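Local atomic coordinates of flagellar basal body protein (Helicobacter pylori, PDB entry 5NPY), a protein that probably assembles into the flagellar hook, the flexible joint that passes rotation from the basal body to the filament. Residues P201-K206 against Y461-L466; Q209-N214 against P416-V421; T244-N249 against D384-P389; F264-A269 against Q275-G280. All coordinates share one frame; numbering follows the deposited sequence.

The pairings close like brackets along the chain: interaction 4 is innermost in the sequence, then interaction 3, interaction 2 and, outermost, interaction 1. Interactions 3 and 4 have centres about 8 Å apart and share a five-stranded mixed sheet, in which strands 247-252 and 260-266 are neighbours; Leu248 of interaction 3 packs on Phe276 of interaction 4. Interactions 1 and 2, about 18 Å apart between centres, follow each other through strand 204-207 and helix 209-212 and both reach the large antiparallel sheet that includes strands 346-364 and 411-423. The contacts join parts of the chain far apart in sequence, most of all interaction 1, with 254 residues between its segments; interaction 4 is local.

Interaction 1: P201-K206 against Y461-L466; sequences PKDHLK and YQDSKL
Asp203 and Ser464 make a small polar contact, partly mediated by water, between two loop ends that lead into strands. Asp203 lies near the start of the strand that runs to residue 207 in the large antiparallel sheet, and Ser464 just before strand 465-471, an outer strand of a four-stranded mixed sheet, so the contact is a junction of two beta sheets. A direct hydrogen bond runs from Ser464 N to Asp203 OD1, its modelled length of 2.5 Å short and best taken with caution. The donor stands above the carboxylate plane, 52° out of it. Asp463 brings a second carboxylate to this corner, crossing that of Asp203 at about a right angle; OD2 of Asp203 and OD2 of Asp463 are 4.4 Å apart, which would tend to disfavour both being charged. The Ser464 hydroxyl is also tied to the backbone N of Asn200, just past the end of strand 192-198. Two waters fill out the joint, both at the edge of the His204 ring. One accepts from His204 N and from Ser464 OG; the other lies 2.9 Å from His204 NE2 and donates to Asp203 OD1 and to Ser464 O.

Interaction 2: Q209-N214 against P416-V421; sequences QDFFLN and PTWEIV
Phe211 swings its ring to the side of the carbonyl carbon, with CG opposite the backbone N (chi1 -172°), while Trp418 sets CG opposite its own carbonyl carbon (chi1 -72°); between them these turns carry two large rings across a backbone gap of 11.6 Å from Phe211 CA to Trp418 CA. The touch itself is narrow and purely apolar. Phe211 offers the CD1-CE1 side of its ring, and Trp418 answers with CZ3 and CH2, the far end of the indole six-membered ring. Phe211 CE1 lies 3.6 Å from Trp418 CZ3, and CZ3 sits at the edge of the phenylalanine ring, near its plane. Phe211 CD1 is 4.0 Å from Trp418 CH2, so two atoms of each ring share the touch. The ring planes are inclined at 46° with centroids 5.9 Å apart, an oblique meeting.

Arg223 binds the pair together from outside: it makes a cation-pi contact with Trp418, and its NH1 donates to the backbone O of Phe211. The side chain of Phe211 is about 6 Å from the bound tris-hydroxymethyl-methyl-ammonium and touches Thr380 and Glu399 of that pocket, to which Ile420 belongs as well. In the fold, Phe211 comes from the short helix 209-212 and Trp418 from strand 411-423; Tyr378 of strand 370-381 packs on both rings, and strand 396-406 meets them through Glu399 and Lys401.

Interaction 3: T244-N249 against D384-P389; sequences TNRKLN and DPTSSP
Arg246 and Asp384 form the tight half of this contact, an end-on, two-armed salt bridge. The arginine chain is extended from CG to NE and comes at the carboxylate from the opposite direction. NH2 of Arg246 donates to OD1 of Asp384 over 2.8 Å, and NH1 of Arg246 to OD2 of Asp384 over 2.9 Å. Both oxygens are met on their syn sides, and the carboxylate sits at the guanidinium edge, the planes 21° apart. Asp384 is buried, and its OD1 is gripped by three donors, since Thr386 N and Thr386 OG1 each approach it from above the carboxylate plane; this should favour the ionised form. Arg246 NH1 has a further partner in Tyr266 O.

The outer side is looser. Exposed Thr386 merely brushes the arginine: its OG1 is 3.3 Å from Arg246 NH2, but the angle is too poor for a bond.

The bond from Thr386 N to Asp384 OD1 closes an Asx turn. It overlaps a type I beta turn from Asp384 to Ser387, in which Ser387 N and OG both donate to Asp384 O and the leading carboxylate serves as the salt-bridge acceptor.

Interaction 4: F264-A269 against Q275-G280; sequences FTYGDA and QFKTLG
Thr265 and Phe276 are joined by one of two backbone hydrogen bonds between the segments: Phe276 N donates to Thr265 O over 3.0 Å, and Phe276 O then accepts from Gly267 N over 2.8 Å. Next outward, Lys277 NZ donates to the Tyr266 hydroxyl over 3.2 Å. This pair is held by Asp228, whose carboxylate takes the lysine in a salt bridge and the hydroxyl in a hydrogen bond. Tyr266 CE2 lies against the backbone O of Lys277, which sits at the ring's edge.

Residues 275-276 thus form a two-residue strand that runs parallel to strand 260-266 and forms one edge of the five-stranded mixed sheet. Directly after it, Thr278 takes the N-cap position of helix 279-289, its OG1 receiving Asp281 N.

Tyr266 and Phe276 lie on the same sheet face, Thr265 and Gln275 on the other. Phe276 CG is set between the backbone N and the carbonyl carbon (chi1 64°), which folds the ring over the neighbouring strand: Tyr266 CA stands over its face, 4.2 Å from the centroid, in a CH-pi contact. Phe264 CB meets Phe276 CE1 at 3.7 Å, while Leu248 and Leu282 press on the same ring.

Interaction 1: P201-K206 against Y461-L466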
loop_
_atom_site.group_PDB
_atom_site.type_symbol
_atom_site.label_atom_id
_atom_site.label_comp_id
_atom_site.label_asym_id
_atom_site.label_seq_id
_atom_site.Cartn_x
_atom_site.Cartn_y
_atom_site.Cartn_z
ATOM N N PRO A 201 -8.175 4.196 17.575
ATOM C CA PRO A 201 -8.031 5.403 18.415
ATOM C C PRO A 201 -7.550 5.131 19.830
ATOM O O PRO A 201 -7.372 6.089 20.595
ATOM C CB PRO A 201 -9.454 5.999 18.424
ATOM C CG PRO A 201 -10.369 4.822 18.110
ATOM C CD PRO A 201 -9.572 3.903 17.205
ATOM N N LYS A 202 -7.320 3.869 20.206
ATOM C CA LYS A 202 -6.941 3.525 21.574
ATOM C C LYS A 202 -5.627 2.753 21.650
ATOM O O LYS A 202 -5.343 2.133 22.678
ATOM C CB LYS A 202 -8.050 2.715 22.248
ATOM C CG LYS A 202 -9.433 3.255 22.040
ATOM C CD LYS A 202 -9.863 4.126 23.199
ATOM C CE LYS A 202 -11.328 4.498 23.061
ATOM N NZ LYS A 202 -11.807 5.326 24.194
ATOM N N ASP A 203 -4.829 2.754 20.584
ATOM C CA ASP A 203 -3.531 2.093 20.611
ATOM C C ASP A 203 -2.343 2.892 21.141
ATOM O O ASP A 203 -1.795 2.573 22.200
ATOM C CB ASP A 203 -3.117 1.636 19.214
ATOM C CG ASP A 203 -3.693 0.298 18.821
ATOM O OD1 ASP A 203 -3.089 -0.317 17.908
ATOM O OD2 ASP A 203 -4.732 -0.127 19.391
ATOM N N HIS A 204 -1.913 3.909 20.400
ATOM C CA HIS A 204 -0.666 4.594 20.702
ATOM C C HIS A 204 -1.033 6.042 20.961
ATOM O O HIS A 204 -2.012 6.559 20.425
ATOM C CB HIS A 204 0.430 4.524 19.630
ATOM C CG HIS A 204 0.698 3.140 19.119
ATOM N ND1 HIS A 204 1.782 2.391 19.526
ATOM C CD2 HIS A 204 0.023 2.373 18.229
ATOM C CE1 HIS A 204 1.762 1.222 18.911
ATOM N NE2 HIS A 204 0.702 1.186 18.119
ATOM N N LEU A 205 -0.239 6.682 21.813
ATOM C CA LEU A 205 -0.397 8.084 22.148
ATOM C C LEU A 205 0.959 8.767 22.055
ATOM O O LEU A 205 2.008 8.134 22.218
ATOM C CB LEU A 205 -0.965 8.271 23.552
ATOM C CG LEU A 205 -2.395 7.773 23.756
ATOM C CD1 LEU A 205 -2.621 7.370 25.243
ATOM C CD2 LEU A 205 -3.436 8.840 23.279
ATOM N N LYS A 206 0.919 10.062 21.760
ATOM C CA LYS A 206 2.069 10.938 21.847
ATOM C C LYS A 206 1.672 12.178 22.640
ATOM O O LYS A 206 0.496 12.576 22.674
ATOM C CB LYS A 206 2.590 11.363 20.455
ATOM C CG LYS A 206 3.398 10.335 19.695
ATOM C CD LYS A 206 4.890 10.446 19.949
ATOM C CE LYS A 206 5.655 9.400 19.132
ATOM N NZ LYS A 206 6.463 8.424 19.929
ATOM N N TYR A 461 -11.878 -3.225 16.670
ATOM C CA TYR A 461 -11.462 -4.517 17.186
ATOM C C TYR A 461 -10.029 -4.867 16.804
ATOM O O TYR A 461 -9.460 -5.776 17.406
ATOM C CB TYR A 461 -12.431 -5.613 16.717
ATOM C CG TYR A 461 -12.468 -5.848 15.202
ATOM C CD1 TYR A 461 -13.451 -5.259 14.395
ATOM C CD2 TYR A 461 -11.547 -6.692 14.590
ATOM C CE1 TYR A 461 -13.492 -5.507 13.022
ATOM C CE2 TYR A 461 -11.567 -6.927 13.221
ATOM C CZ TYR A 461 -12.535 -6.337 12.439
ATOM O OH TYR A 461 -12.545 -6.595 11.074
ATOM N N GLN A 462 -9.438 -4.166 15.833
ATOM C CA GLN A 462 -8.099 -4.435 15.333
ATOM C C GLN A 462 -7.127 -3.359 15.822
ATOM O O GLN A 462 -7.491 -2.179 15.926
ATOM C CB GLN A 462 -8.128 -4.505 13.792
ATOM C CG GLN A 462 -6.828 -4.901 13.069
ATOM C CD GLN A 462 -7.011 -4.967 11.536
ATOM O OE1 GLN A 462 -7.486 -4.013 10.919
ATOM N NE2 GLN A 462 -6.640 -6.099 10.927
ATOM N N ASP A 463 -5.885 -3.760 16.132
ATOM C CA ASP A 463 -4.867 -2.758 16.459
ATOM C C ASP A 463 -4.635 -1.805 15.285
ATOM O O ASP A 463 -4.951 -2.104 14.123
ATOM C CB ASP A 463 -3.512 -3.391 16.824
ATOM C CG ASP A 463 -3.561 -4.228 18.082
ATOM O OD1 ASP A 463 -2.481 -4.694 18.534
ATOM O OD2 ASP A 463 -4.666 -4.439 18.631
ATOM N N SER A 464 -4.066 -0.642 15.587
ATOM C CA SER A 464 -3.473 0.146 14.503
ATOM C C SER A 464 -2.439 -0.712 13.777
ATOM O O SER A 464 -1.631 -1.405 14.409
ATOM C CB SER A 464 -2.838 1.423 15.037
ATOM O OG SER A 464 -3.818 2.244 15.638
ATOM N N LYS A 465 -2.500 -0.715 12.449
ATOM C CA LYS A 465 -1.756 -1.712 11.688
ATOM C C LYS A 465 -1.664 -1.277 10.241
ATOM O O LYS A 465 -2.655 -0.814 9.674
ATOM C CB LYS A 465 -2.448 -3.089 11.754
ATOM C CG LYS A 465 -1.651 -4.250 11.212
ATOM C CD LYS A 465 -2.473 -5.579 11.275
ATOM C CE LYS A 465 -3.248 -5.761 12.595
ATOM N NZ LYS A 465 -2.378 -6.206 13.762
ATOM N N LEU A 466 -0.500 -1.503 9.630
ATOM C CA LEU A 466 -0.378 -1.399 8.184
ATOM C C LEU A 466 -0.737 -2.735 7.535
ATOM O O LEU A 466 -0.061 -3.747 7.742
ATOM C CB LEU A 466 1.024 -0.950 7.786
ATOM C CG LEU A 466 1.166 -0.883 6.262
ATOM C CD1 LEU A 466 0.470 0.387 5.716
ATOM C CD2 LEU A 466 2.640 -0.855 5.913
HETATM O O HOH W 1 -0.181 -1.374 16.975
HETATM O O HOH W 2 -2.843 4.064 17.299
#

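Interaction 2: Q209-N214 against P416-V421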
loop_
_atom_site.group_PDB
_atom_site.type_symbol
_atom_site.label_atom_id
_atom_site.label_comp_id
_atom_site.label_asym_id
_atom_site.label_seq_id
_atom_site.Cartn_x
_atom_site.Cartn_y
_atom_site.Cartn_z
ATOM N N GLN A 209 2.255 17.970 22.224
ATOM C CA GLN A 209 3.221 18.907 21.648
ATOM C C GLN A 209 3.693 18.463 20.275
ATOM O O GLN A 209 4.125 19.306 19.481
ATOM C CB GLN A 209 4.440 19.089 22.569
ATOM C CG GLN A 209 5.320 17.836 22.710
ATOM C CD GLN A 209 4.985 17.006 23.945
ATOM O OE1 GLN A 209 3.853 17.007 24.444
ATOM N NE2 GLN A 209 5.978 16.309 24.451
ATOM N N ASP A 210 3.602 17.158 19.984
ATOM C CA ASP A 210 3.961 16.626 18.670
ATOM C C ASP A 210 3.097 17.199 17.554
ATOM O O ASP A 210 3.539 17.245 16.398
ATOM C CB ASP A 210 3.830 15.105 18.665
ATOM C CG ASP A 210 5.065 14.403 19.196
ATOM O OD1 ASP A 210 5.563 13.496 18.483
ATOM O OD2 ASP A 210 5.527 14.740 20.314
ATOM N N PHE A 211 1.861 17.599 17.871
ATOM C CA PHE A 211 0.897 18.122 16.910
ATOM C C PHE A 211 0.592 19.600 17.107
ATOM O O PHE A 211 0.426 20.316 16.118
ATOM C CB PHE A 211 -0.408 17.332 17.002
ATOM C CG PHE A 211 -1.410 17.673 15.927
ATOM C CD1 PHE A 211 -1.066 17.605 14.586
ATOM C CD2 PHE A 211 -2.702 18.035 16.258
ATOM C CE1 PHE A 211 -1.993 17.905 13.596
ATOM C CE2 PHE A 211 -3.626 18.338 15.275
ATOM C CZ PHE A 211 -3.277 18.261 13.941
ATOM N N PHE A 212 0.534 20.070 18.369
ATOM C CA PHE A 212 0.152 21.443 18.694
ATOM C C PHE A 212 1.294 22.451 18.536
ATOM O O PHE A 212 1.020 23.650 18.446
ATOM C CB PHE A 212 -0.388 21.539 20.139
ATOM C CG PHE A 212 -1.804 21.014 20.317
ATOM C CD1 PHE A 212 -2.574 20.647 19.228
ATOM C CD2 PHE A 212 -2.354 20.878 21.586
ATOM C CE1 PHE A 212 -3.879 20.146 19.401
ATOM C CE2 PHE A 212 -3.649 20.391 21.767
ATOM C CZ PHE A 212 -4.412 20.021 20.667
ATOM N N LEU A 213 2.551 22.010 18.526
ATOM C CA LEU A 213 3.699 22.880 18.304
ATOM C C LEU A 213 4.193 22.789 16.862
ATOM O O LEU A 213 4.055 21.755 16.201
ATOM C CB LEU A 213 4.847 22.525 19.254
ATOM C CG LEU A 213 4.426 22.695 20.723
ATOM C CD1 LEU A 213 5.556 22.388 21.736
ATOM C CD2 LEU A 213 3.830 24.083 20.982
ATOM N N ASN A 214 4.787 23.882 16.378
ATOM C CA ASN A 214 5.411 23.852 15.063
ATOM C C ASN A 214 6.907 23.547 15.198
ATOM O O ASN A 214 7.431 23.359 16.295
ATOM C CB ASN A 214 5.162 25.166 14.321
ATOM C CG ASN A 214 5.848 26.359 14.980
ATOM O OD1 ASN A 214 6.709 26.217 15.859
ATOM N ND2 ASN A 214 5.452 27.548 14.563
ATOM N N PRO A 416 7.435 18.076 4.953
ATOM C CA PRO A 416 6.218 17.271 5.155
ATOM C C PRO A 416 5.020 17.820 4.383
ATOM O O PRO A 416 4.861 19.031 4.224
ATOM C CB PRO A 416 5.988 17.331 6.671
ATOM C CG PRO A 416 6.852 18.489 7.163
ATOM C CD PRO A 416 8.020 18.541 6.221
ATOM N N THR A 417 4.185 16.895 3.896
ATOM C CA THR A 417 2.911 17.192 3.249
ATOM C C THR A 417 1.764 16.735 4.154
ATOM O O THR A 417 1.669 15.547 4.501
ATOM C CB THR A 417 2.803 16.501 1.888
ATOM O OG1 THR A 417 3.953 16.804 1.083
ATOM C CG2 THR A 417 1.529 16.972 1.165
ATOM N N TRP A 418 0.878 17.665 4.502
ATOM C CA TRP A 418 -0.227 17.400 5.414
ATOM C C TRP A 418 -1.502 17.099 4.641
ATOM O O TRP A 418 -1.806 17.741 3.635
ATOM C CB TRP A 418 -0.464 18.574 6.376
ATOM C CG TRP A 418 0.598 18.690 7.421
ATOM C CD1 TRP A 418 1.775 19.335 7.292
ATOM C CD2 TRP A 418 0.605 18.108 8.740
ATOM N NE1 TRP A 418 2.513 19.222 8.430
ATOM C CE2 TRP A 418 1.826 18.469 9.342
ATOM C CE3 TRP A 418 -0.306 17.342 9.473
ATOM C CZ2 TRP A 418 2.171 18.090 10.646
ATOM C CZ3 TRP A 418 0.038 16.959 10.770
ATOM C CH2 TRP A 418 1.262 17.336 11.340
ATOM N N GLU A 419 -2.243 16.111 5.123
ATOM C CA GLU A 419 -3.483 15.684 4.507
ATOM C C GLU A 419 -4.448 15.321 5.628
ATOM O O GLU A 419 -4.032 14.775 6.658
ATOM C CB GLU A 419 -3.211 14.506 3.566
ATOM C CG GLU A 419 -4.351 14.112 2.683
ATOM C CD GLU A 419 -4.744 15.242 1.752
ATOM O OE1 GLU A 419 -3.841 15.834 1.112
ATOM O OE2 GLU A 419 -5.954 15.559 1.698
ATOM N N ILE A 420 -5.725 15.654 5.461
ATOM C CA ILE A 420 -6.730 15.344 6.474
ATOM C C ILE A 420 -7.535 14.146 6.001
ATOM O O ILE A 420 -7.982 14.096 4.847
ATOM C CB ILE A 420 -7.643 16.542 6.779
ATOM C CG1 ILE A 420 -6.816 17.731 7.299
ATOM C CG2 ILE A 420 -8.684 16.157 7.823
ATOM C CD1 ILE A 420 -7.621 18.983 7.504
ATOM N N VAL A 421 -7.714 13.182 6.896
ATOM C CA VAL A 421 -8.278 11.872 6.598
ATOM C C VAL A 421 -9.517 11.658 7.457
ATOM O O VAL A 421 -9.510 12.024 8.635
ATOM C CB VAL A 421 -7.206 10.803 6.871
ATOM C CG1 VAL A 421 -7.792 9.516 7.216
ATOM C CG2 VAL A 421 -6.257 10.703 5.723
#

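Interaction 3: T244-N249 against D384-P389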
loop_
_atom_site.group_PDB
_atom_site.type_symbol
_atom_site.label_atom_id
_atom_site.label_comp_id
_atom_site.label_asym_id
_atom_site.label_seq_id
_atom_site.Cartn_x
_atom_site.Cartn_y
_atom_site.Cartn_z
ATOM N N THR A 244 -18.766 8.955 27.294
ATOM C CA THR A 244 -19.595 8.379 28.334
ATOM C C THR A 244 -19.659 9.224 29.604
ATOM O O THR A 244 -20.527 8.969 30.441
ATOM C CB THR A 244 -19.144 6.943 28.638
ATOM O OG1 THR A 244 -17.723 6.855 28.613
ATOM C CG2 THR A 244 -19.681 6.008 27.576
ATOM N N ASN A 245 -18.820 10.266 29.746
ATOM C CA ASN A 245 -18.932 11.238 30.853
ATOM C C ASN A 245 -19.012 12.656 30.275
ATOM O O ASN A 245 -18.016 13.382 30.276
ATOM C CB ASN A 245 -17.757 11.109 31.823
ATOM C CG ASN A 245 -17.559 9.694 32.315
ATOM O OD1 ASN A 245 -18.412 9.137 33.007
ATOM N ND2 ASN A 245 -16.422 9.109 31.973
ATOM N N ARG A 246 -20.217 13.050 29.840
ATOM C CA ARG A 246 -20.442 14.284 29.093
ATOM C C ARG A 246 -20.559 15.534 29.967
ATOM O O ARG A 246 -20.361 16.641 29.453
ATOM C CB ARG A 246 -21.714 14.146 28.237
ATOM C CG ARG A 246 -21.735 12.871 27.341
ATOM C CD ARG A 246 -22.957 12.799 26.452
ATOM N NE ARG A 246 -22.834 11.721 25.467
ATOM C CZ ARG A 246 -22.344 11.925 24.257
ATOM N NH1 ARG A 246 -21.924 13.158 23.931
ATOM N NH2 ARG A 246 -22.254 10.901 23.414
ATOM N N LYS A 247 -20.881 15.401 31.258
ATOM C CA LYS A 247 -21.266 16.545 32.075
ATOM C C LYS A 247 -20.054 17.188 32.736
ATOM O O LYS A 247 -19.218 16.501 33.333
ATOM C CB LYS A 247 -22.273 16.133 33.147
ATOM C CG LYS A 247 -23.618 15.658 32.619
ATOM C CD LYS A 247 -24.382 16.782 31.932
ATOM C CE LYS A 247 -25.805 16.357 31.578
ATOM N NZ LYS A 247 -26.127 16.585 30.131
ATOM N N LEU A 248 -19.982 18.512 32.638
ATOM C CA LEU A 248 -19.021 19.337 33.357
ATOM C C LEU A 248 -19.802 20.353 34.171
ATOM O O LEU A 248 -20.494 21.199 33.596
ATOM C CB LEU A 248 -18.085 20.073 32.400
ATOM C CG LEU A 248 -16.733 19.496 31.993
ATOM C CD1 LEU A 248 -16.087 20.435 30.982
ATOM C CD2 LEU A 248 -15.821 19.341 33.162
ATOM N N ASN A 249 -19.691 20.274 35.501
ATOM C CA ASN A 249 -20.336 21.225 36.398
ATOM C C ASN A 249 -19.327 22.286 36.816
ATOM O O ASN A 249 -18.281 21.966 37.386
ATOM C CB ASN A 249 -20.904 20.525 37.628
ATOM C CG ASN A 249 -21.539 19.205 37.296
ATOM O OD1 ASN A 249 -20.866 18.177 37.268
ATOM N ND2 ASN A 249 -22.844 19.219 37.041
ATOM N N ASP A 384 -18.865 10.715 17.646
ATOM C CA ASP A 384 -19.792 10.594 18.749
ATOM C C ASP A 384 -21.054 9.872 18.262
ATOM O O ASP A 384 -21.690 10.341 17.320
ATOM C CB ASP A 384 -20.101 11.988 19.305
ATOM C CG ASP A 384 -21.145 11.978 20.445
ATOM O OD1 ASP A 384 -21.781 10.942 20.698
ATOM O OD2 ASP A 384 -21.309 13.029 21.135
ATOM N N PRO A 385 -21.434 8.736 18.861
ATOM C CA PRO A 385 -22.626 8.030 18.366
ATOM C C PRO A 385 -23.903 8.839 18.470
ATOM O O PRO A 385 -24.837 8.549 17.728
ATOM C CB PRO A 385 -22.680 6.771 19.247
ATOM C CG PRO A 385 -21.950 7.152 20.494
ATOM C CD PRO A 385 -20.805 8.002 19.972
ATOM N N THR A 386 -23.980 9.850 19.337
ATOM C CA THR A 386 -25.212 10.627 19.424
ATOM C C THR A 386 -25.306 11.744 18.387
ATOM O O THR A 386 -26.280 12.503 18.414
ATOM C CB THR A 386 -25.379 11.234 20.811
ATOM O OG1 THR A 386 -24.272 12.101 21.087
ATOM C CG2 THR A 386 -25.487 10.131 21.894
ATOM N N SER A 387 -24.335 11.863 17.489
ATOM C CA SER A 387 -24.365 12.861 16.427
ATOM C C SER A 387 -25.276 12.417 15.280
ATOM O O SER A 387 -25.371 11.232 14.963
ATOM C CB SER A 387 -22.959 13.079 15.888
ATOM O OG SER A 387 -22.543 11.892 15.233
ATOM N N SER A 388 -25.932 13.386 14.645
ATOM C CA SER A 388 -26.798 13.143 13.494
ATOM C C SER A 388 -26.067 13.433 12.185
ATOM O O SER A 388 -24.964 13.983 12.177
ATOM C CB SER A 388 -28.053 14.000 13.595
ATOM O OG SER A 388 -27.704 15.370 13.682
ATOM N N PRO A 389 -26.649 13.035 11.035
ATOM C CA PRO A 389 -26.061 13.422 9.741
ATOM C C PRO A 389 -25.852 14.925 9.564
ATOM O O PRO A 389 -25.020 15.321 8.743
ATOM C CB PRO A 389 -27.063 12.875 8.712
ATOM C CG PRO A 389 -28.005 11.942 9.484
ATOM C CD PRO A 389 -27.567 11.885 10.908
#

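Interaction 4: F264-A269 against Q275-G280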
loop_
_atom_site.group_PDB
_atom_site.type_symbol
_atom_site.label_atom_id
_atom_site.label_comp_id
_atom_site.label_asym_id
_atom_site.label_seq_id
_atom_site.Cartn_x
_atom_site.Cartn_y
_atom_site.Cartn_z
ATOM N N PHE A 264 -22.151 22.372 31.515
ATOM C CA PHE A 264 -21.748 22.163 30.139
ATOM C C PHE A 264 -21.800 20.666 29.853
ATOM O O PHE A 264 -21.570 19.843 30.747
ATOM C CB PHE A 264 -20.335 22.691 29.886
ATOM C CG PHE A 264 -20.114 24.110 30.321
ATOM C CD1 PHE A 264 -21.175 24.981 30.511
ATOM C CD2 PHE A 264 -18.830 24.582 30.513
ATOM C CE1 PHE A 264 -20.963 26.294 30.897
ATOM C CE2 PHE A 264 -18.601 25.909 30.896
ATOM C CZ PHE A 264 -19.670 26.767 31.083
ATOM N N THR A 265 -22.110 20.314 28.605
ATOM C CA THR A 265 -22.312 18.925 28.206
ATOM C C THR A 265 -21.576 18.635 26.905
ATOM O O THR A 265 -21.718 19.378 25.930
ATOM C CB THR A 265 -23.804 18.606 28.021
ATOM O OG1 THR A 265 -24.502 18.758 29.265
ATOM C CG2 THR A 265 -23.996 17.199 27.481
ATOM N N TYR A 266 -20.827 17.537 26.876
ATOM C CA TYR A 266 -20.132 17.153 25.660
ATOM C C TYR A 266 -21.121 16.654 24.621
ATOM O O TYR A 266 -21.987 15.820 24.918
ATOM C CB TYR A 266 -19.076 16.082 25.940
ATOM C CG TYR A 266 -18.343 15.634 24.695
ATOM C CD1 TYR A 266 -18.757 14.504 23.981
ATOM C CD2 TYR A 266 -17.239 16.352 24.213
ATOM C CE1 TYR A 266 -18.094 14.100 22.819
ATOM C CE2 TYR A 266 -16.561 15.944 23.055
ATOM C CZ TYR A 266 -16.990 14.816 22.373
ATOM O OH TYR A 266 -16.341 14.410 21.240
ATOM N N GLY A 267 -20.960 17.142 23.399
ATOM C CA GLY A 267 -21.810 16.752 22.292
ATOM C C GLY A 267 -21.751 17.788 21.186
ATOM O O GLY A 267 -21.030 18.783 21.270
ATOM N N ASP A 268 -22.520 17.519 20.129
ATOM C CA ASP A 268 -22.640 18.423 18.980
ATOM C C ASP A 268 -22.818 19.867 19.453
ATOM O O ASP A 268 -23.823 20.196 20.096
ATOM C CB ASP A 268 -23.815 17.982 18.089
ATOM C CG ASP A 268 -23.916 18.777 16.762
ATOM O OD1 ASP A 268 -24.394 18.200 15.761
ATOM O OD2 ASP A 268 -23.535 19.969 16.711
ATOM N N ALA A 269 -21.840 20.733 19.163
ATOM C CA ALA A 269 -21.884 22.107 19.664
ATOM C C ALA A 269 -23.131 22.876 19.211
ATOM O O ALA A 269 -23.486 23.875 19.845
ATOM C CB ALA A 269 -20.615 22.873 19.246
ATOM N N GLN A 275 -23.543 22.922 24.982
ATOM C CA GLN A 275 -22.824 21.764 24.472
ATOM C C GLN A 275 -21.492 22.191 23.867
ATOM O O GLN A 275 -21.351 23.289 23.336
ATOM C CB GLN A 275 -23.667 20.998 23.449
ATOM C CG GLN A 275 -24.944 20.431 24.063
ATOM C CD GLN A 275 -25.391 19.094 23.476
ATOM O OE1 GLN A 275 -24.933 18.671 22.411
ATOM N NE2 GLN A 275 -26.303 18.430 24.173
ATOM N N PHE A 276 -20.500 21.328 23.997
ATOM C CA PHE A 276 -19.170 21.582 23.462
ATOM C C PHE A 276 -18.599 20.269 22.978
ATOM O O PHE A 276 -19.000 19.187 23.434
ATOM C CB PHE A 276 -18.197 22.180 24.488
ATOM C CG PHE A 276 -17.893 21.253 25.656
ATOM C CD1 PHE A 276 -18.833 21.078 26.691
ATOM C CD2 PHE A 276 -16.672 20.566 25.731
ATOM C CE1 PHE A 276 -18.572 20.224 27.780
ATOM C CE2 PHE A 276 -16.397 19.708 26.831
ATOM C CZ PHE A 276 -17.357 19.535 27.856
ATOM N N LYS A 277 -17.655 20.386 22.054
ATOM C CA LYS A 277 -17.005 19.231 21.468
ATOM C C LYS A 277 -15.493 19.450 21.445
ATOM O O LYS A 277 -14.732 18.577 21.889
ATOM C CB LYS A 277 -17.522 18.993 20.061
ATOM C CG LYS A 277 -16.926 17.759 19.410
ATOM C CD LYS A 277 -17.845 17.229 18.389
ATOM C CE LYS A 277 -17.146 16.157 17.560
ATOM N NZ LYS A 277 -17.228 14.806 18.169
ATOM N N THR A 278 -15.046 20.615 20.959
ATOM C CA THR A 278 -13.623 20.926 20.825
ATOM C C THR A 278 -13.119 21.694 22.030
ATOM O O THR A 278 -13.892 22.230 22.823
ATOM C CB THR A 278 -13.340 21.777 19.587
ATOM O OG1 THR A 278 -13.923 23.069 19.787
ATOM C CG2 THR A 278 -13.873 21.133 18.310
ATOM N N LEU A 279 -11.792 21.819 22.106
ATOM C CA LEU A 279 -11.197 22.675 23.130
ATOM C C LEU A 279 -11.607 24.125 22.924
ATOM O O LEU A 279 -11.822 24.865 23.895
ATOM C CB LEU A 279 -9.669 22.539 23.119
ATOM C CG LEU A 279 -9.077 21.205 23.588
ATOM C CD1 LEU A 279 -7.576 21.217 23.380
ATOM C CD2 LEU A 279 -9.428 20.924 25.051
ATOM N N GLY A 280 -11.716 24.547 21.656
ATOM C CA GLY A 280 -12.245 25.864 21.367
ATOM C C GLY A 280 -13.664 26.045 21.875
ATOM O O GLY A 280 -13.955 27.002 22.595
#